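PDB 2Z4T: beta-galactoside alpha-2,6-sialyltransferase from Photobacterium sp., which transfers sialic acid from a CMP-linked donor to galactosides such as lactose, forming an alpha-2,6 linkage. Local coordinates for residues 360-365 against 403-408. Numbering follows the deposited sequence.
Sequences TGTTVW and KGHPGG. With C5P (cytidine-5'-monophosphate), chain C; GAL (beta-D-galactopyranose), chain B; GLC (alpha-D-glucopyranose), chain D.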
ATOM      1  N   THR A 360      13.735  17.308   1.045  1.00 38.46           N
ATOM      2  CA  THR A 360      12.817  16.444   0.300  1.00 38.01           C
ATOM      3  C   THR A 360      12.480  17.065  -1.051  1.00 39.14           C
ATOM      4  O   THR A 360      12.049  18.217  -1.115  1.00 39.43           O
ATOM      5  CB  THR A 360      11.512  16.116   1.097  1.00 37.76           C
ATOM      6  OG1 THR A 360      10.729  17.301   1.308  1.00 35.57           O
ATOM      7  CG2 THR A 360      11.843  15.511   2.424  1.00 36.42           C
ATOM      8  N   GLY A 361      12.667  16.306  -2.133  1.00 39.71           N
ATOM      9  CA  GLY A 361      12.489  16.859  -3.486  1.00 39.14           C
ATOM     10  C   GLY A 361      11.110  16.615  -4.059  1.00 39.31           C
ATOM     11  O   GLY A 361      10.270  15.996  -3.419  1.00 39.17           O
ATOM     12  N   THR A 362      10.877  17.114  -5.266  1.00 39.17           N
ATOM     13  CA  THR A 362       9.639  16.860  -5.981  1.00 39.58           C
ATOM     14  C   THR A 362       9.915  16.433  -7.432  1.00 40.22           C
ATOM     15  O   THR A 362      11.063  16.387  -7.868  1.00 39.40           O
ATOM     16  CB  THR A 362       8.697  18.096  -5.967  1.00 39.90           C
ATOM     17  OG1 THR A 362       7.377  17.699  -6.348  1.00 37.34           O
ATOM     18  CG2 THR A 362       9.193  19.184  -6.920  1.00 39.05           C
ATOM     19  N   THR A 363       8.853  16.143  -8.176  1.00 40.48           N
ATOM     20  CA  THR A 363       9.006  15.862  -9.590  1.00 41.67           C
ATOM     21  C   THR A 363       7.902  16.562 -10.350  1.00 42.91           C
ATOM     22  O   THR A 363       6.965  17.038  -9.723  1.00 43.75           O
ATOM     23  CB  THR A 363       8.965  14.346  -9.874  1.00 41.22           C
ATOM     24  OG1 THR A 363       9.392  14.124 -11.215  1.00 41.98           O
ATOM     25  CG2 THR A 363       7.559  13.767  -9.668  1.00 38.71           C
ATOM     26  N   VAL A 364       8.000  16.622 -11.679  1.00 44.13           N
ATOM     27  CA  VAL A 364       6.900  17.122 -12.498  1.00 45.55           C
ATOM     28  C   VAL A 364       6.196  15.966 -13.169  1.00 46.80           C
ATOM     29  O   VAL A 364       6.842  15.167 -13.857  1.00 47.28           O
ATOM     30  CB  VAL A 364       7.349  17.962 -13.706  1.00 45.79           C
ATOM     31  CG1 VAL A 364       6.454  19.200 -13.827  1.00 45.55           C
ATOM     32  CG2 VAL A 364       8.843  18.282 -13.690  1.00 44.36           C
ATOM     33  N   TRP A 365       4.875  15.898 -13.019  1.00 48.03           N
ATOM     34  CA  TRP A 365       4.061  14.976 -13.824  1.00 48.76           C
ATOM     35  C   TRP A 365       3.633  15.656 -15.144  1.00 49.72           C
ATOM     36  O   TRP A 365       3.394  16.871 -15.180  1.00 49.70           O
ATOM     37  CB  TRP A 365       2.828  14.488 -13.046  1.00 47.85           C
ATOM     38  CG  TRP A 365       3.108  13.858 -11.687  1.00 47.27           C
ATOM     39  CD1 TRP A 365       2.535  14.207 -10.490  1.00 45.53           C
ATOM     40  CD2 TRP A 365       4.002  12.764 -11.395  1.00 46.22           C
ATOM     41  NE1 TRP A 365       3.023  13.417  -9.473  1.00 44.98           N
ATOM     42  CE2 TRP A 365       3.918  12.517  -9.994  1.00 45.39           C
ATOM     43  CE3 TRP A 365       4.872  11.983 -12.170  1.00 45.52           C
ATOM     44  CZ2 TRP A 365       4.658  11.511  -9.357  1.00 44.56           C
ATOM     45  CZ3 TRP A 365       5.625  10.985 -11.530  1.00 46.22           C
ATOM     46  CH2 TRP A 365       5.505  10.760 -10.133  1.00 45.55           C
ATOM     47  N   LYS A 403      16.352  13.307  -0.265  1.00 38.69           N
ATOM     48  CA  LYS A 403      15.261  12.372  -0.571  1.00 39.46           C
ATOM     49  C   LYS A 403      14.448  13.146  -1.630  1.00 40.01           C
ATOM     50  O   LYS A 403      13.509  13.819  -1.238  1.00 40.90           O
ATOM     51  CB  LYS A 403      14.462  12.241   0.732  1.00 38.90           C
ATOM     52  CG  LYS A 403      13.254  11.316   0.696  1.00 40.87           C
ATOM     53  CD  LYS A 403      13.698   9.948   0.187  1.00 42.31           C
ATOM     54  CE  LYS A 403      12.549   9.107  -0.104  1.00 44.34           C
ATOM     55  NZ  LYS A 403      11.848   9.429  -1.343  1.00 44.07           N
ATOM     56  N   GLY A 404      14.674  13.070  -2.957  1.00 40.81           N
ATOM     57  CA  GLY A 404      14.420  11.968  -3.878  1.00 41.91           C
ATOM     58  C   GLY A 404      12.938  11.800  -3.595  1.00 41.82           C
ATOM     59  O   GLY A 404      12.627  10.824  -2.938  1.00 43.12           O
ATOM     60  N   HIS A 405      11.991  12.554  -4.171  1.00 41.22           N
ATOM     61  CA  HIS A 405      11.016  12.055  -5.178  1.00 41.21           C
ATOM     62  C   HIS A 405      11.196  10.743  -5.940  1.00 41.00           C
ATOM     63  O   HIS A 405      12.056  10.627  -6.800  1.00 42.03           O
ATOM     64  CB  HIS A 405      10.256  13.132  -5.962  1.00 40.59           C
ATOM     65  CG  HIS A 405       8.782  12.860  -6.055  1.00 40.32           C
ATOM     66  ND1 HIS A 405       8.255  11.833  -6.816  1.00 40.46           N
ATOM     67  CD2 HIS A 405       7.720  13.460  -5.455  1.00 39.23           C
ATOM     68  CE1 HIS A 405       6.939  11.819  -6.684  1.00 37.11           C
ATOM     69  NE2 HIS A 405       6.588  12.801  -5.870  1.00 36.34           N
ATOM     70  N   PRO A 406      10.389   9.735  -5.577  1.00 40.42           N
ATOM     71  CA  PRO A 406      10.432   8.409  -6.224  1.00 39.94           C
ATOM     72  C   PRO A 406      10.375   8.490  -7.750  1.00 39.96           C
ATOM     73  O   PRO A 406      11.078   7.737  -8.418  1.00 39.31           O
ATOM     74  CB  PRO A 406       9.201   7.693  -5.671  1.00 40.02           C
ATOM     75  CG  PRO A 406       8.943   8.346  -4.326  1.00 40.67           C
ATOM     76  CD  PRO A 406       9.434   9.796  -4.453  1.00 40.20           C
ATOM     77  N   GLY A 407       9.573   9.416  -8.281  1.00 39.86           N
ATOM     78  CA  GLY A 407       9.473   9.644  -9.714  1.00 39.60           C
ATOM     79  C   GLY A 407      10.324  10.789 -10.251  1.00 40.25           C
ATOM     80  O   GLY A 407      10.033  11.340 -11.311  1.00 40.03           O
ATOM     81  N   GLY A 408      11.391  11.145  -9.541  1.00 40.22           N
ATOM     82  CA  GLY A 408      12.191  12.317  -9.916  1.00 40.39           C
ATOM     83  C   GLY A 408      13.084  12.121 -11.127  1.00 40.57           C
ATOM     84  O   GLY A 408      13.375  13.074 -11.855  1.00 40.67           O
TER
HETATM   85  O3P C5P C1427       5.340  14.562  -3.485  1.00 24.03           O
HETATM   86  P   C5P C1427       4.099  13.754  -3.564  1.00 26.09           P
HETATM   87  O1P C5P C1427       4.006  13.184  -4.972  1.00 26.09           O
HETATM   88  O2P C5P C1427       2.897  14.469  -2.981  1.00 23.00           O
HETATM   89  O5' C5P C1427       4.320  12.553  -2.559  1.00 25.07           O
HETATM   90  C5' C5P C1427       3.515  11.394  -2.575  1.00 24.98           C
HETATM   91  C4' C5P C1427       4.302  10.356  -1.777  1.00 25.11           C
HETATM   92  O4' C5P C1427       5.558  10.098  -2.420  1.00 24.90           O
HETATM   93  C3' C5P C1427       4.697  10.825  -0.389  1.00 22.78           C
HETATM   94  O3' C5P C1427       3.715  10.531   0.599  1.00 28.64           O
HETATM   95  C2' C5P C1427       5.915   9.985  -0.122  1.00 23.14           C
HETATM   96  O2' C5P C1427       5.543   8.628   0.132  1.00 24.69           O
HETATM   97  C1' C5P C1427       6.596   9.907  -1.449  1.00 23.28           C
HETATM   98  N1  C5P C1427       7.644  10.921  -1.538  1.00 23.62           N
HETATM   99  C2  C5P C1427       8.906  10.664  -0.937  1.00 23.55           C
HETATM  100  N3  C5P C1427       9.908  11.575  -1.020  1.00 24.70           N
HETATM  101  C4  C5P C1427       9.719  12.755  -1.670  1.00 24.24           C
HETATM  102  C5  C5P C1427       8.477  13.039  -2.276  1.00 23.83           C
HETATM  103  C6  C5P C1427       7.444  12.089  -2.201  1.00 23.37           C
HETATM  104  O2  C5P C1427       9.116   9.611  -0.317  1.00 23.77           O
HETATM  105  N4  C5P C1427      10.749  13.635  -1.741  1.00 23.42           N
HETATM  106  C1  GAL B   2       0.706  10.545 -12.549  1.00 40.47           C
HETATM  107  C2  GAL B   2      -0.810  10.669 -12.688  1.00 40.85           C
HETATM  108  C3  GAL B   2      -1.349  11.545 -11.560  1.00 39.73           C
HETATM  109  C4  GAL B   2      -0.843  11.049 -10.200  1.00 37.18           C
HETATM  110  C5  GAL B   2       0.675  10.852 -10.194  1.00 34.85           C
HETATM  111  C6  GAL B   2       1.184  10.158  -8.928  1.00 34.45           C
HETATM  112  O2  GAL B   2      -1.128  11.191 -13.969  1.00 41.21           O
HETATM  113  O3  GAL B   2      -2.769  11.554 -11.581  1.00 42.05           O
HETATM  114  O4  GAL B   2      -1.502   9.838  -9.896  1.00 34.87           O
HETATM  115  O5  GAL B   2       1.035  10.030 -11.276  1.00 36.11           O
HETATM  116  O6  GAL B   2       1.034  10.955  -7.771  1.00 32.27           O
HETATM  117  C1  GLC D   1       4.460   8.352 -15.622  1.00 49.13           C
HETATM  118  C2  GLC D   1       4.565   8.250 -14.098  1.00 47.89           C
HETATM  119  C3  GLC D   1       3.170   8.429 -13.501  1.00 46.55           C
HETATM  120  C4  GLC D   1       2.469   9.705 -14.005  1.00 46.82           C
HETATM  121  C5  GLC D   1       2.554   9.767 -15.554  1.00 48.22           C
HETATM  122  C6  GLC D   1       1.982  10.980 -16.316  1.00 50.08           C
HETATM  123  O1  GLC D   1       3.572   7.369 -16.146  1.00 51.14           O
HETATM  124  O2  GLC D   1       5.069   7.005 -13.671  1.00 48.32           O
HETATM  125  O3  GLC D   1       3.257   8.371 -12.101  1.00 46.36           O
HETATM  126  O4  GLC D   1       1.129   9.653 -13.555  1.00 43.34           O
HETATM  127  O5  GLC D   1       3.917   9.623 -15.943  1.00 49.33           O
HETATM  128  O6  GLC D   1       1.469  12.026 -15.516  1.00 51.69           O
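The carbonyl oxygen of K403 takes the backbone N-H of G361 at 2.8 Å and still has a second donor, the cytosine amino group: N4 of C5P lies 2.8 Å from K403 O. N4 of C5P also reaches across to the other loop, 2.9 Å from G361 O, so backbone carbonyls of both segments read the base. NZ of K403 makes at most a weak and doubtful bond to O2 of the pyrimidine, its firmer partner being the backbone oxygen of S427.

At the phosphate end H405 contributes one of the bonds. Its NE2 donates to O1P of the nucleotide at 2.8 Å, nearly straight (171°), while ND1 accepts the backbone N-H of G407, 3.1 Å away and close to the ring plane. Gripped at both nitrogens, the imidazole has little freedom to rotate, and the type I turn from H405 to G408 becomes a second shell that aims it. This is the familiar logic of a GT-B nucleotide site: the parallel strands 356-360 and 399-403 run side by side, pair last at T360 and K403, and open into loops at their C-terminal ends, where CMP settles.

T363 ties the loops together farther along. Its side chain is turned so that OG1 points opposite the backbone N (chi1 -168°); the hydroxyl donates to G407 O at 2.9 Å, coming from above the carbonyl plane, and the methyl is turned over the imidazole face of H405, CG2 lying 3.7 Å from the ring centroid. That methyl also sits above one face of the W365 indole, toward its rim, and the opposite face carries the galactose. The W365 and H405 rings meet obliquely, planes 77° apart, with CZ2 of W365 and CE1 of H405 3.5 Å apart.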